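DTDP Sugar Isomerase (Desulfovibrio desulfuricans subsp. desulfuricans str. G20, PDB 3EJK) probably catalyses the 3,5-epimerization of dTDP-4-dehydro-6-deoxyglucose to dTDP-4-dehydro-beta-L-rhamnose, a step in making activated L-rhamnose. Local coordinates at residues Gln76-Pro81 / Ala134-Cys139. Sequence-based numbering, arbitrary orientation.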
ATOM      1  N   GLN A  76     -12.595  -7.709  -2.239  1.00 23.61           N
ATOM      2  CA  GLN A  76     -11.690  -6.559  -2.182  1.00 22.62           C
ATOM      3  C   GLN A  76     -11.582  -6.056  -0.751  1.00 23.65           C
ATOM      4  O   GLN A  76     -12.537  -6.128   0.030  1.00 21.28           O
ATOM      5  CB  GLN A  76     -12.197  -5.388  -3.046  1.00 23.46           C
ATOM      6  CG  GLN A  76     -12.852  -5.755  -4.375  1.00 23.42           C
ATOM      7  CD  GLN A  76     -12.018  -6.656  -5.262  1.00 22.29           C
ATOM      8  OE1 GLN A  76     -10.805  -6.468  -5.412  1.00 23.87           O
ATOM      9  NE2 GLN A  76     -12.687  -7.612  -5.920  1.00 22.43           N
ATOM     10  N   LEU A  77     -10.375  -5.598  -0.420  1.00 23.18           N
ATOM     11  CA  LEU A  77     -10.079  -4.936   0.870  1.00 23.40           C
ATOM     12  C   LEU A  77      -9.293  -3.660   0.559  1.00 22.40           C
ATOM     13  O   LEU A  77      -8.080  -3.677   0.344  1.00 21.36           O
ATOM     14  CB  LEU A  77      -9.327  -5.824   1.864  1.00 23.79           C
ATOM     15  CG  LEU A  77     -10.104  -7.011   2.432  1.00 25.93           C
ATOM     16  CD1 LEU A  77      -9.186  -7.865   3.299  1.00 25.73           C
ATOM     17  CD2 LEU A  77     -11.292  -6.539   3.208  1.00 24.51           C
ATOM     18  N   PHE A  78     -10.052  -2.571   0.507  1.00 23.04           N
ATOM     19  CA  PHE A  78      -9.566  -1.229   0.179  1.00 22.42           C
ATOM     20  C   PHE A  78      -9.128  -0.439   1.392  1.00 22.04           C
ATOM     21  O   PHE A  78      -9.817  -0.380   2.411  1.00 21.94           O
ATOM     22  CB  PHE A  78     -10.681  -0.369  -0.447  1.00 23.66           C
ATOM     23  CG  PHE A  78     -10.914  -0.576  -1.922  1.00 24.68           C
ATOM     24  CD1 PHE A  78     -10.445  -1.674  -2.592  1.00 29.75           C
ATOM     25  CD2 PHE A  78     -11.705   0.343  -2.618  1.00 33.43           C
ATOM     26  CE1 PHE A  78     -10.693  -1.842  -3.954  1.00 32.63           C
ATOM     27  CE2 PHE A  78     -11.982   0.167  -3.981  1.00 32.36           C
ATOM     28  CZ  PHE A  78     -11.470  -0.941  -4.638  1.00 31.67           C
ATOM     29  N   ALA A  79      -7.985   0.210   1.222  1.00 21.81           N
ATOM     30  CA  ALA A  79      -7.513   1.236   2.168  1.00 22.03           C
ATOM     31  C   ALA A  79      -6.996   2.388   1.327  1.00 21.13           C
ATOM     32  O   ALA A  79      -6.540   2.181   0.216  1.00 21.75           O
ATOM     33  CB  ALA A  79      -6.461   0.729   3.158  1.00 22.67           C
ATOM     34  N   VAL A  80      -7.141   3.604   1.846  1.00 20.63           N
ATOM     35  CA  VAL A  80      -6.739   4.817   1.116  1.00 20.42           C
ATOM     36  C   VAL A  80      -5.757   5.643   1.966  1.00 20.88           C
ATOM     37  O   VAL A  80      -6.146   6.573   2.680  1.00 22.14           O
ATOM     38  CB  VAL A  80      -7.971   5.656   0.719  1.00 18.70           C
ATOM     39  CG1 VAL A  80      -7.543   6.934   0.016  1.00 17.90           C
ATOM     40  CG2 VAL A  80      -8.930   4.818  -0.210  1.00 18.90           C
ATOM     41  N   PRO A  81      -4.474   5.312   1.884  1.00 20.69           N
ATOM     42  CA  PRO A  81      -3.477   5.977   2.736  1.00 21.00           C
ATOM     43  C   PRO A  81      -3.043   7.343   2.270  1.00 21.64           C
ATOM     44  O   PRO A  81      -2.438   8.099   3.030  1.00 23.22           O
ATOM     45  CB  PRO A  81      -2.286   5.027   2.701  1.00 20.17           C
ATOM     46  CG  PRO A  81      -2.461   4.229   1.457  1.00 20.70           C
ATOM     47  CD  PRO A  81      -3.891   4.267   1.041  1.00 19.47           C
ATOM     48  N   ALA A 134      -5.278  10.495  -5.092  1.00 21.95           N
ATOM     49  CA  ALA A 134      -5.504   9.474  -4.106  1.00 21.30           C
ATOM     50  C   ALA A 134      -4.714   8.237  -4.501  1.00 21.60           C
ATOM     51  O   ALA A 134      -4.371   8.023  -5.673  1.00 21.74           O
ATOM     52  CB  ALA A 134      -6.998   9.141  -3.980  1.00 20.13           C
ATOM     53  N   LEU A 135      -4.373   7.475  -3.481  1.00 22.23           N
ATOM     54  CA  LEU A 135      -3.718   6.172  -3.660  1.00 23.68           C
ATOM     55  C   LEU A 135      -4.546   5.158  -2.908  1.00 24.21           C
ATOM     56  O   LEU A 135      -4.644   5.189  -1.688  1.00 24.69           O
ATOM     57  CB  LEU A 135      -2.282   6.135  -3.129  1.00 23.53           C
ATOM     58  CG  LEU A 135      -1.596   4.823  -3.545  1.00 25.15           C
ATOM     59  CD1 LEU A 135      -1.181   4.899  -5.049  1.00 24.75           C
ATOM     60  CD2 LEU A 135      -0.416   4.513  -2.677  1.00 28.34           C
ATOM     61  N   VAL A 136      -5.170   4.287  -3.674  1.00 24.52           N
ATOM     62  CA  VAL A 136      -6.005   3.237  -3.137  1.00 24.02           C
ATOM     63  C   VAL A 136      -5.162   1.974  -3.083  1.00 24.35           C
ATOM     64  O   VAL A 136      -4.504   1.621  -4.054  1.00 26.19           O
ATOM     65  CB  VAL A 136      -7.241   2.989  -4.065  1.00 24.07           C
ATOM     66  CG1 VAL A 136      -8.158   1.965  -3.474  1.00 27.39           C
ATOM     67  CG2 VAL A 136      -7.994   4.299  -4.341  1.00 22.21           C
ATOM     68  N   ALA A 137      -5.167   1.322  -1.929  1.00 23.15           N
ATOM     69  CA  ALA A 137      -4.489   0.049  -1.768  1.00 22.12           C
ATOM     70  C   ALA A 137      -5.548  -1.026  -1.695  1.00 22.61           C
ATOM     71  O   ALA A 137      -6.605  -0.853  -1.096  1.00 20.09           O
ATOM     72  CB  ALA A 137      -3.608   0.035  -0.513  1.00 20.83           C
ATOM     73  N   ASN A 138      -5.260  -2.146  -2.332  1.00 23.80           N
ATOM     74  CA  ASN A 138      -6.188  -3.269  -2.329  1.00 25.29           C
ATOM     75  C   ASN A 138      -5.464  -4.570  -2.043  1.00 25.16           C
ATOM     76  O   ASN A 138      -4.502  -4.905  -2.707  1.00 27.41           O
ATOM     77  CB  ASN A 138      -6.916  -3.358  -3.676  1.00 23.98           C
ATOM     78  CG  ASN A 138      -8.091  -4.309  -3.643  1.00 26.39           C
ATOM     79  OD1 ASN A 138      -8.441  -4.830  -2.593  1.00 25.40           O
ATOM     80  ND2 ASN A 138      -8.709  -4.541  -4.803  1.00 26.36           N
ATOM     81  N   CYS A 139      -5.906  -5.261  -1.010  1.00 23.84           N
ATOM     82  CA  CYS A 139      -5.361  -6.555  -0.674  1.00 24.80           C
ATOM     83  C   CYS A 139      -6.476  -7.557  -0.961  1.00 25.80           C
ATOM     84  O   CYS A 139      -7.464  -7.648  -0.221  1.00 25.85           O
ATOM     85  CB  CYS A 139      -4.937  -6.627   0.790  1.00 26.38           C
ATOM     86  SG  CYS A 139      -4.097  -8.186   1.227  1.00 27.89           S
TER
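Ala79 and Ala137 face each other as a hydrogen-bonded pair of two antiparallel strands, and their two mutual bonds set the register: Ala79 N gives to Ala137 O at 2.9 Å, and Ala137 N returns the bond to Ala79 O at 2.7 Å. The ladder continues with Cys139 N, which donates to Leu77 O. Between these rungs Phe78 and Asn138 form a non-hydrogen-bonded pair, where CA-H groups lean on carbonyls instead, Phe78 CA lying 3.2 Å from Ala137 O.

Side-chain amides extend this pairing beyond the backbone. With its CG anti to the backbone N (chi1 -168°), Asn138 sends its side chain back toward the Gln76 end of the neighbouring strand, where Asn138 OD1 accepts the backbone N-H of Leu77, 3.0 Å from Leu77 N. Asn138 ND2 reaches Gln76 OE1 at 2.9 Å, meeting it on a lone pair in the carbonyl plane, although the two amide planes are turned 63° apart. A second bond from ND2, to Tyr56 OH, helps fix the rotation of this buried amide.

Contacts with the Phe78 ring and between apolar side chains complete the interface. Val136 sets CG1 over one face of the ring in a CH-pi contact, 4.1 Å from the centroid, while the Asn138 amide stands at the ring edge, its plane 81° from that of the ring. Val80 CG2 meets Val136 CG2 more loosely, at 4.3 Å.

Such a pairing illustrates how a cupin-type beta barrel is sewn together by strands distant in sequence. On the Phe78 and Val136 side lie Phe126 of strand 123-128 and Ile85 of strand 84-90; the other side carries Leu77 and Cys139 against strand 38-43, and Ala137 against Phe57 of the second subunit. Within the sheet, strand 114-118 flanks 76-81, and strand 54-60 flanks 134-139.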